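Local coordinates for DNA translocase coupling protein (Clostridium perfringens, PDB 6O1W) that probably works as an ATP-driven DNA translocase that binds DNA and couples it to the conjugation machinery of plasmid pCW3, at residues Ile45-Met50 and Glu54-Tyr59; Ser73-Ala78 and Ile82-Ser87; Ala160-Phe165 and Val169-Glu174. One frame throughout, in Å; residues are numbered along the deposited sequence.

Interaction 1. Residues Ile45-Met50 and Glu54-Tyr59; sequences ITFESM and ETWKSY
Ser49 and Trp56 make the nearest backbone approach where strand 43-48 turns into helix 53-58, and their CA atoms are still 10.4 Å apart, so this strand-turn-helix connection is closed by side chains alone. It belongs to the small N-terminal part of the fragment, in which helices pack on a four-stranded antiparallel sheet, and it is a compact example of how one indole can span the gap between a strand and the helix that follows it. Trp56 carries its CG anti to the carbonyl carbon (chi1 -78°), which sends the ring from the helix back toward the strand. Its far corner, CH2, rests 3.7 Å from both CB and CD2 of Phe47. The two aromatic planes are only 28° apart, but the phenyl ring is slid well aside from the six-membered ring of Trp56, leaving the centroids 5.5 Å apart with little overlap. The side chains themselves cross at about a right angle, and the touch is one of ring corner against CB and ring carbon. Phe16 and Tyr12 of helix 7-18 meet the Phe47 ring edge-to-face, while Phe21 does the same for Trp56, so the pair sits within a larger aromatic cluster on this side of the sheet. The indole edge is used differently. Ser49 OG lies near the indole plane, beside the pyrrole N-H, and also has a weak bond from Ile51 N. NE1 has Ile51 O as a second weak acceptor; its bond to Ser49 OG is itself weak and bent, 3.5 Å long with 140° at the hydrogen.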
loop_
_atom_site.group_PDB
_atom_site.type_symbol
_atom_site.label_atom_id
_atom_site.label_comp_id
_atom_site.label_asym_id
_atom_site.label_seq_id
_atom_site.Cartn_x
_atom_site.Cartn_y
_atom_site.Cartn_z
ATOM N N ILE A 45 11.474 22.789 2.240
ATOM C CA ILE A 45 12.076 24.081 1.954
ATOM C C ILE A 45 12.177 24.853 3.247
ATOM O O ILE A 45 11.166 25.085 3.912
ATOM C CB ILE A 45 11.360 24.882 0.842
ATOM C CG1 ILE A 45 10.832 23.969 -0.298
ATOM C CG2 ILE A 45 12.292 25.960 0.294
ATOM C CD1 ILE A 45 9.717 24.666 -1.183
ATOM N N THR A 46 13.408 25.228 3.615
ATOM C CA THR A 46 13.658 25.938 4.857
ATOM C C THR A 46 14.040 27.358 4.546
ATOM O O THR A 46 14.974 27.596 3.781
ATOM C CB THR A 46 14.729 25.192 5.677
ATOM O OG1 THR A 46 14.330 23.834 5.796
ATOM C CG2 THR A 46 14.940 25.791 7.049
ATOM N N PHE A 47 13.331 28.308 5.177
ATOM C CA PHE A 47 13.569 29.738 5.022
ATOM C C PHE A 47 13.870 30.398 6.342
ATOM O O PHE A 47 13.280 30.059 7.375
ATOM C CB PHE A 47 12.350 30.440 4.382
ATOM C CG PHE A 47 12.125 30.145 2.915
ATOM C CD1 PHE A 47 12.934 30.728 1.935
ATOM C CD2 PHE A 47 11.069 29.349 2.506
ATOM C CE1 PHE A 47 12.701 30.490 0.581
ATOM C CE2 PHE A 47 10.830 29.117 1.149
ATOM C CZ PHE A 47 11.659 29.669 0.199
ATOM N N GLU A 48 14.741 31.401 6.286
ATOM C CA GLU A 48 15.046 32.236 7.416
ATOM C C GLU A 48 14.550 33.647 7.137
ATOM O O GLU A 48 14.884 34.232 6.095
ATOM C CB GLU A 48 16.531 32.241 7.738
ATOM C CG GLU A 48 16.786 32.852 9.106
ATOM C CD GLU A 48 18.234 33.144 9.438
ATOM O OE1 GLU A 48 19.124 32.775 8.638
ATOM O OE2 GLU A 48 18.476 33.750 10.507
ATOM N N SER A 49 13.765 34.202 8.078
ATOM C CA SER A 49 13.206 35.569 7.981
ATOM C C SER A 49 12.630 36.040 9.323
ATOM O O SER A 49 12.456 35.243 10.235
ATOM C CB SER A 49 12.094 35.625 6.923
ATOM O OG SER A 49 10.947 34.952 7.399
HETATM N N MSE A 50 12.258 37.300 9.398
HETATM C CA MSE A 50 11.629 37.876 10.573
HETATM C C MSE A 50 10.101 37.912 10.419
HETATM O O MSE A 50 9.434 38.531 11.250
HETATM C CB MSE A 50 12.179 39.290 10.820
HETATM C CG MSE A 50 13.575 39.300 11.419
HETATM SE SE MSE A 50 14.055 41.124 11.895
HETATM C CE MSE A 50 12.842 41.392 13.465
ATOM N N GLU A 54 2.246 32.963 11.296
ATOM C CA GLU A 54 0.842 33.264 11.013
ATOM C C GLU A 54 0.711 34.114 9.746
ATOM O O GLU A 54 -0.239 33.913 8.989
ATOM C CB GLU A 54 0.090 33.854 12.229
ATOM C CG GLU A 54 0.936 34.679 13.192
ATOM C CD GLU A 54 1.763 33.901 14.199
ATOM O OE1 GLU A 54 1.182 33.127 14.994
ATOM O OE2 GLU A 54 3.003 34.070 14.194
ATOM N N THR A 55 1.703 34.980 9.469
ATOM C CA THR A 55 1.739 35.736 8.218
ATOM C C THR A 55 2.074 34.789 7.018
ATOM O O THR A 55 1.364 34.829 6.017
ATOM C CB THR A 55 2.625 36.959 8.332
ATOM O OG1 THR A 55 2.078 37.779 9.365
ATOM C CG2 THR A 55 2.673 37.770 7.019
ATOM N N TRP A 56 3.070 33.870 7.169
ATOM C CA TRP A 56 3.379 32.870 6.136
ATOM C C TRP A 56 2.108 32.063 5.843
ATOM O O TRP A 56 1.829 31.761 4.678
ATOM C CB TRP A 56 4.480 31.876 6.604
ATOM C CG TRP A 56 5.887 32.410 6.543
ATOM C CD1 TRP A 56 6.520 33.165 7.483
ATOM C CD2 TRP A 56 6.846 32.182 5.496
ATOM N NE1 TRP A 56 7.826 33.403 7.104
ATOM C CE2 TRP A 56 8.046 32.835 5.878
ATOM C CE3 TRP A 56 6.789 31.549 4.238
ATOM C CZ2 TRP A 56 9.193 32.827 5.074
ATOM C CZ3 TRP A 56 7.916 31.562 3.430
ATOM C CH2 TRP A 56 9.103 32.197 3.847
ATOM N N LYS A 57 1.343 31.699 6.905
ATOM C CA LYS A 57 0.129 30.892 6.738
ATOM C C LYS A 57 -0.952 31.641 5.970
ATOM O O LYS A 57 -1.603 31.051 5.109
ATOM C CB LYS A 57 -0.360 30.337 8.078
ATOM C CG LYS A 57 0.563 29.190 8.541
ATOM C CD LYS A 57 0.127 28.515 9.829
ATOM C CE LYS A 57 1.075 27.387 10.151
ATOM N NZ LYS A 57 0.592 26.539 11.266
ATOM N N SER A 58 -1.065 32.959 6.202
ATOM C CA SER A 58 -2.000 33.809 5.463
ATOM C C SER A 58 -1.601 33.898 3.980
ATOM O O SER A 58 -2.454 34.090 3.100
ATOM C CB SER A 58 -2.014 35.205 6.064
ATOM O OG SER A 58 -2.753 35.135 7.269
ATOM N N TYR A 59 -0.290 33.755 3.715
ATOM C CA TYR A 59 0.212 33.850 2.362
ATOM C C TYR A 59 0.228 32.552 1.619
ATOM O O TYR A 59 0.637 32.590 0.477
ATOM C CB TYR A 59 1.597 34.494 2.360
ATOM C CG TYR A 59 1.538 35.993 2.207
ATOM C CD1 TYR A 59 1.250 36.816 3.294
ATOM C CD2 TYR A 59 1.776 36.596 0.975
ATOM C CE1 TYR A 59 1.257 38.202 3.172
ATOM C CE2 TYR A 59 1.711 37.984 0.823
ATOM C CZ TYR A 59 1.460 38.783 1.927
ATOM O OH TYR A 59 1.457 40.147 1.787
#

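Interaction 2. Residues Ser73-Ala78 and Ile82-Ser87; sequences SIEQGA and IVIIKS. With BGC (beta-D-glucopyranose), chain D.
Peptide groups are the flat units here, and those of Ser73-Gly77 and Ile82-Lys86 meet along their edges in a beta hairpin, with side chains above and below: Ile74, Gln76, Val83 and Ile85 on one face of the sheet, Ser73, Glu75, Ile84 and Lys86 on the other. The strands run antiparallel, their axes at 157°. Glu75 and Ile84 form a hydrogen-bonded pair in which Glu75 N reaches Ile84 O at 2.8 Å, in the carbonyl plane, and Ile84 N returns to Glu75 O at a C=O...N angle of 165°. In the pair Ser73-Lys86 the bond from Lys86 N to Ser73 O is firm at 2.9 Å, whereas the one from Ser73 N to Lys86 O is weak. Near the turn, where Gly77 already lies beyond the end of the strand, Gly77 N binds Ile82 O at 2.8 Å but comes from 47° above the carbonyl plane. On the buried face, Ile74 and Ile85 lie side by side and point the same way, CD1 of Ile74 being 4.0 Å from CG1 of Ile85; from helix 53-58, Ile53 touches Ile74 and Val83, and Trp56 touches Val83. The other face is more polar. A water hydrogen-bonded to Ser73 OG at 2.8 Å donates to Ile84 O and, weakly, to Glu75 OE1, so one molecule joins both strands. Ser73 OG further abuts the aliphatic part of Lys86, whose chain is bent at each torsion beyond CB. That folding brings its end beside a bound glucose, which is hydrogen-bonded to Asp37, Glu44 and Asp319 among others; CE of Lys86 lies 3.5 Å from O1 of the sugar.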
loop_
_atom_site.group_PDB
_atom_site.type_symbol
_atom_site.label_atom_id
_atom_site.label_comp_id
_atom_site.label_asym_id
_atom_site.label_seq_id
_atom_site.Cartn_x
_atom_site.Cartn_y
_atom_site.Cartn_z
ATOM N N SER A 73 2.238 21.613 4.321
ATOM C CA SER A 73 2.265 22.267 5.630
ATOM C C SER A 73 3.369 23.310 5.711
ATOM O O SER A 73 4.321 23.288 4.922
ATOM C CB SER A 73 2.492 21.249 6.755
ATOM O OG SER A 73 3.775 20.644 6.663
ATOM N N ILE A 74 3.222 24.227 6.682
ATOM C CA ILE A 74 4.234 25.212 7.060
ATOM C C ILE A 74 4.388 25.069 8.563
ATOM O O ILE A 74 3.388 25.072 9.276
ATOM C CB ILE A 74 3.972 26.677 6.610
ATOM C CG1 ILE A 74 3.670 26.751 5.097
ATOM C CG2 ILE A 74 5.178 27.561 6.954
ATOM C CD1 ILE A 74 3.816 28.209 4.387
ATOM N N GLU A 75 5.614 24.868 9.039
ATOM C CA GLU A 75 5.896 24.765 10.478
ATOM C C GLU A 75 7.055 25.658 10.899
ATOM O O GLU A 75 7.964 25.913 10.106
ATOM C CB GLU A 75 6.122 23.299 10.919
ATOM C CG GLU A 75 7.422 22.660 10.449
ATOM C CD GLU A 75 7.653 21.218 10.867
ATOM O OE1 GLU A 75 7.417 20.310 10.034
ATOM O OE2 GLU A 75 8.089 20.995 12.020
ATOM N N GLN A 76 7.038 26.111 12.157
ATOM C CA GLN A 76 8.126 26.883 12.735
ATOM C C GLN A 76 9.262 25.888 13.022
ATOM O O GLN A 76 8.996 24.770 13.466
ATOM C CB GLN A 76 7.669 27.568 14.037
ATOM C CG GLN A 76 8.578 28.722 14.483
ATOM C CD GLN A 76 8.204 30.032 13.835
ATOM O OE1 GLN A 76 8.797 30.463 12.838
ATOM N NE2 GLN A 76 7.219 30.706 14.393
ATOM N N GLY A 77 10.494 26.274 12.710
ATOM C CA GLY A 77 11.678 25.455 12.949
ATOM C C GLY A 77 12.228 25.672 14.348
ATOM O O GLY A 77 11.455 25.963 15.273
ATOM N N ALA A 78 13.577 25.559 14.511
ATOM C CA ALA A 78 14.264 25.742 15.803
ATOM C C ALA A 78 13.887 27.057 16.480
ATOM O O ALA A 78 13.498 27.045 17.650
ATOM C CB ALA A 78 15.773 25.675 15.621
ATOM N N ILE A 82 12.890 30.724 11.702
ATOM C CA ILE A 82 12.926 29.596 10.769
ATOM C C ILE A 82 11.548 29.037 10.458
ATOM O O ILE A 82 10.805 28.673 11.372
ATOM C CB ILE A 82 13.906 28.471 11.277
ATOM C CG1 ILE A 82 15.370 28.995 11.516
ATOM C CG2 ILE A 82 13.899 27.210 10.391
ATOM C CD1 ILE A 82 16.235 29.359 10.268
ATOM N N VAL A 83 11.232 28.927 9.156
ATOM C CA VAL A 83 10.010 28.266 8.694
ATOM C C VAL A 83 10.399 27.113 7.798
ATOM O O VAL A 83 11.398 27.186 7.077
ATOM C CB VAL A 83 8.891 29.157 8.078
ATOM C CG1 VAL A 83 8.462 30.252 9.049
ATOM C CG2 VAL A 83 9.302 29.733 6.732
ATOM N N ILE A 84 9.650 26.038 7.890
ATOM C CA ILE A 84 9.874 24.806 7.146
ATOM C C ILE A 84 8.590 24.527 6.403
ATOM O O ILE A 84 7.535 24.402 7.033
ATOM C CB ILE A 84 10.235 23.632 8.104
ATOM C CG1 ILE A 84 11.524 23.940 8.922
ATOM C CG2 ILE A 84 10.320 22.296 7.324
ATOM C CD1 ILE A 84 11.866 22.983 10.069
ATOM N N ILE A 85 8.678 24.445 5.071
ATOM C CA ILE A 85 7.528 24.198 4.212
ATOM C C ILE A 85 7.678 22.797 3.634
ATOM O O ILE A 85 8.759 22.458 3.130
ATOM C CB ILE A 85 7.460 25.257 3.077
ATOM C CG1 ILE A 85 7.458 26.706 3.630
ATOM C CG2 ILE A 85 6.255 25.010 2.119
ATOM C CD1 ILE A 85 7.682 27.781 2.578
ATOM N N LYS A 86 6.599 21.985 3.722
ATOM C CA LYS A 86 6.527 20.685 3.087
ATOM C C LYS A 86 5.671 20.926 1.857
ATOM O O LYS A 86 4.577 21.483 1.964
ATOM C CB LYS A 86 5.922 19.621 4.038
ATOM C CG LYS A 86 6.760 19.307 5.308
ATOM C CD LYS A 86 8.273 18.986 5.084
ATOM C CE LYS A 86 8.577 17.858 4.111
ATOM N NZ LYS A 86 7.908 16.599 4.487
ATOM N N SER A 87 6.214 20.659 0.677
ATOM C CA SER A 87 5.479 20.946 -0.565
ATOM C C SER A 87 5.754 19.961 -1.678
ATOM O O SER A 87 6.679 19.170 -1.572
ATOM C CB SER A 87 5.796 22.357 -1.067
ATOM O OG SER A 87 7.182 22.516 -1.323
HETATM C C2 BGC D . 11.160 14.286 5.896
HETATM C C3 BGC D . 11.854 13.197 5.081
HETATM C C4 BGC D . 11.930 13.585 3.607
HETATM C C5 BGC D . 12.532 14.981 3.455
HETATM C C6 BGC D . 12.500 15.499 2.035
HETATM C C1 BGC D . 11.795 15.647 5.633
HETATM O O1 BGC D . 11.050 16.613 6.292
HETATM O O2 BGC D . 11.238 14.015 7.291
HETATM O O3 BGC D . 11.136 11.973 5.210
HETATM O O4 BGC D . 12.686 12.632 2.862
HETATM O O5 BGC D . 11.779 15.919 4.236
HETATM O O6 BGC D . 11.167 15.746 1.601
HETATM O O HOH W 1 6.172 21.973 7.392
#

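Interaction 3. Residues Ala160-Phe165 and Val169-Glu174; sequences AYMVDF and VEFGLE. With BGC (beta-D-glucopyranose), chain E.
The loop leaving the C-terminal end of strand 159-163 doubles back so that Asp164 receives the backbone of Glu170 and Met162 supports Phe171. Glu170 N donates to Asp164 OD2 at 2.8 Å, meeting the oxygen nearly along its C-O axis. With its CG anti to the backbone N (chi1 171°), Asp164 extends its carboxylate toward the returning loop, and OD1 is taken up by Lys166 N, so both oxygens brace the turn. CB and CG of Glu170 lie against the same carboxylate, CB being 3.2 Å from OD2 of Asp164. In the P-loop NTPase core of this FtsK/SpoIIIE-family protein, strand 159-163 is one of the parallel strands, and the side chain of Glu170 is about 5 Å from that of Ser143 in the predicted ATP site. The Phe171 side chain packs from the loop against the strand. Met162 CB stands over the centre of its ring, 3.8 Å from the centroid, in a CH-pi contact, and the selenium of this selenomethionine adds an oblique Met-aromatic approach at 4.6 Å from SE to the same centroid. Val163 O and Asp164 CB come to the ring edge, while Arg147 makes a cation-pi contact with it. Farther back on the strand, Tyr161 presents its ring edge to another glucose, its OH 2.7 Å from O1 of the sugar.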
loop_
_atom_site.group_PDB
_atom_site.type_symbol
_atom_site.label_atom_id
_atom_site.label_comp_id
_atom_site.label_asym_id
_atom_site.label_seq_id
_atom_site.Cartn_x
_atom_site.Cartn_y
_atom_site.Cartn_z
ATOM N N ALA A 160 -10.112 -17.938 -4.941
ATOM C CA ALA A 160 -10.000 -17.002 -3.833
ATOM C C ALA A 160 -10.451 -17.516 -2.502
ATOM O O ALA A 160 -11.450 -18.221 -2.407
ATOM C CB ALA A 160 -10.761 -15.726 -4.173
ATOM N N TYR A 161 -9.746 -17.082 -1.452
ATOM C CA TYR A 161 -10.055 -17.376 -0.059
ATOM C C TYR A 161 -10.011 -16.049 0.680
ATOM O O TYR A 161 -9.069 -15.270 0.510
ATOM C CB TYR A 161 -9.089 -18.385 0.556
ATOM C CG TYR A 161 -9.224 -19.757 -0.051
ATOM C CD1 TYR A 161 -10.271 -20.603 0.310
ATOM C CD2 TYR A 161 -8.287 -20.231 -0.955
ATOM C CE1 TYR A 161 -10.372 -21.890 -0.221
ATOM C CE2 TYR A 161 -8.420 -21.480 -1.545
ATOM C CZ TYR A 161 -9.464 -22.309 -1.175
ATOM O OH TYR A 161 -9.577 -23.529 -1.785
HETATM N N MSE A 162 -11.060 -15.758 1.447
HETATM C CA MSE A 162 -11.127 -14.468 2.124
HETATM C C MSE A 162 -11.311 -14.683 3.590
HETATM O O MSE A 162 -12.122 -15.516 3.995
HETATM C CB MSE A 162 -12.237 -13.614 1.519
HETATM C CG MSE A 162 -11.941 -13.192 0.089
HETATM SE SE MSE A 162 -13.554 -13.205 -1.022
HETATM C CE MSE A 162 -13.822 -15.093 -1.282
ATOM N N VAL A 163 -10.509 -13.984 4.391
ATOM C CA VAL A 163 -10.532 -14.132 5.843
ATOM C C VAL A 163 -11.016 -12.851 6.503
ATOM O O VAL A 163 -10.393 -11.792 6.332
ATOM C CB VAL A 163 -9.140 -14.565 6.396
ATOM C CG1 VAL A 163 -9.166 -14.692 7.925
ATOM C CG2 VAL A 163 -8.677 -15.867 5.753
ATOM N N ASP A 164 -12.103 -12.960 7.294
ATOM C CA ASP A 164 -12.642 -11.828 8.054
ATOM C C ASP A 164 -13.338 -12.313 9.293
ATOM O O ASP A 164 -14.458 -12.780 9.195
ATOM C CB ASP A 164 -13.582 -10.964 7.185
ATOM C CG ASP A 164 -14.371 -9.873 7.925
ATOM O OD1 ASP A 164 -13.898 -9.396 8.989
ATOM O OD2 ASP A 164 -15.445 -9.503 7.442
ATOM N N PHE A 165 -12.722 -12.120 10.468
ATOM C CA PHE A 165 -13.257 -12.583 11.751
ATOM C C PHE A 165 -14.393 -11.740 12.275
ATOM O O PHE A 165 -15.004 -12.124 13.263
ATOM C CB PHE A 165 -12.146 -12.746 12.800
ATOM C CG PHE A 165 -11.219 -13.939 12.599
ATOM C CD1 PHE A 165 -11.230 -14.666 11.408
ATOM C CD2 PHE A 165 -10.292 -14.290 13.574
ATOM C CE1 PHE A 165 -10.367 -15.749 11.217
ATOM C CE2 PHE A 165 -9.400 -15.358 13.366
ATOM C CZ PHE A 165 -9.442 -16.075 12.186
ATOM N N VAL A 169 -18.539 -9.675 7.586
ATOM C CA VAL A 169 -19.246 -8.460 7.164
ATOM C C VAL A 169 -18.457 -7.679 6.080
ATOM O O VAL A 169 -19.062 -7.017 5.231
ATOM C CB VAL A 169 -19.658 -7.594 8.389
ATOM C CG1 VAL A 169 -20.348 -6.292 7.962
ATOM C CG2 VAL A 169 -20.592 -8.389 9.287
ATOM N N GLU A 170 -17.130 -7.801 6.079
ATOM C CA GLU A 170 -16.275 -7.151 5.082
ATOM C C GLU A 170 -16.304 -7.894 3.740
ATOM O O GLU A 170 -15.868 -7.333 2.746
ATOM C CB GLU A 170 -14.829 -7.021 5.599
ATOM C CG GLU A 170 -14.689 -6.222 6.889
ATOM C CD GLU A 170 -15.253 -4.815 6.814
ATOM O OE1 GLU A 170 -16.343 -4.583 7.387
ATOM O OE2 GLU A 170 -14.621 -3.953 6.161
ATOM N N PHE A 171 -16.751 -9.168 3.724
ATOM C CA PHE A 171 -16.869 -9.999 2.510
ATOM C C PHE A 171 -18.248 -10.630 2.496
ATOM O O PHE A 171 -18.431 -11.778 2.918
ATOM C CB PHE A 171 -15.780 -11.065 2.423
ATOM C CG PHE A 171 -14.382 -10.517 2.348
ATOM C CD1 PHE A 171 -13.914 -9.916 1.180
ATOM C CD2 PHE A 171 -13.510 -10.647 3.426
ATOM C CE1 PHE A 171 -12.605 -9.432 1.101
ATOM C CE2 PHE A 171 -12.201 -10.166 3.342
ATOM C CZ PHE A 171 -11.765 -9.546 2.187
ATOM N N GLY A 172 -19.213 -9.817 2.080
ATOM C CA GLY A 172 -20.622 -10.164 2.023
ATOM C C GLY A 172 -20.967 -11.346 1.162
ATOM O O GLY A 172 -20.083 -12.043 0.656
ATOM N N LEU A 173 -22.269 -11.563 0.976
ATOM C CA LEU A 173 -22.817 -12.714 0.237
ATOM C C LEU A 173 -22.416 -12.755 -1.239
ATOM O O LEU A 173 -22.339 -13.830 -1.806
ATOM C CB LEU A 173 -24.348 -12.788 0.399
ATOM C CG LEU A 173 -24.890 -13.027 1.814
ATOM C CD1 LEU A 173 -26.390 -12.818 1.865
ATOM C CD2 LEU A 173 -24.524 -14.404 2.341
ATOM N N GLU A 174 -22.132 -11.603 -1.837
ATOM C CA GLU A 174 -21.709 -11.523 -3.226
ATOM C C GLU A 174 -20.296 -12.079 -3.402
ATOM O O GLU A 174 -20.043 -12.724 -4.420
ATOM C CB GLU A 174 -21.876 -10.103 -3.782
ATOM C CG GLU A 174 -23.339 -9.645 -3.860
ATOM C CD GLU A 174 -24.297 -10.485 -4.693
ATOM O OE1 GLU A 174 -24.165 -10.479 -5.938
ATOM O OE2 GLU A 174 -25.186 -11.141 -4.102
HETATM C C2 BGC E . -10.847 -27.018 -0.409
HETATM C C3 BGC E . -10.801 -28.130 0.631
HETATM C C4 BGC E . -10.223 -27.597 1.937
HETATM C C5 BGC E . -11.010 -26.374 2.400
HETATM C C6 BGC E . -10.406 -25.710 3.615
HETATM C C1 BGC E . -11.644 -25.840 0.144
HETATM O O1 BGC E . -11.695 -24.816 -0.791
HETATM O O2 BGC E . -11.434 -27.495 -1.615
HETATM O O3 BGC E . -10.032 -29.223 0.146
HETATM O O4 BGC E . -10.264 -28.592 2.953
HETATM O O5 BGC E . -11.039 -25.385 1.356
HETATM O O6 BGC E . -11.138 -24.548 3.974
#

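Overall arrangement
From the N terminus the three contacts follow in series, each closing a short loop before the next opens; none nests in or crosses another. Interaction 1 closes the connection from strand 43-48 to helix 53-58, and interaction 2 closes the hairpin of strands 69-76 and 82-89. Their centres are 8 Å apart and they join directly, since strands 43-48 and 82-89 are neighbours in one sheet, bonded through Ile45 with Ile85 and Phe47 with Val83. Interaction 3 lies in the P-loop NTPase core, on the opposite side of the chain's centre, with its centre about 44 Å from that of interaction 2, and joins strand 159-163 to the loop that follows it.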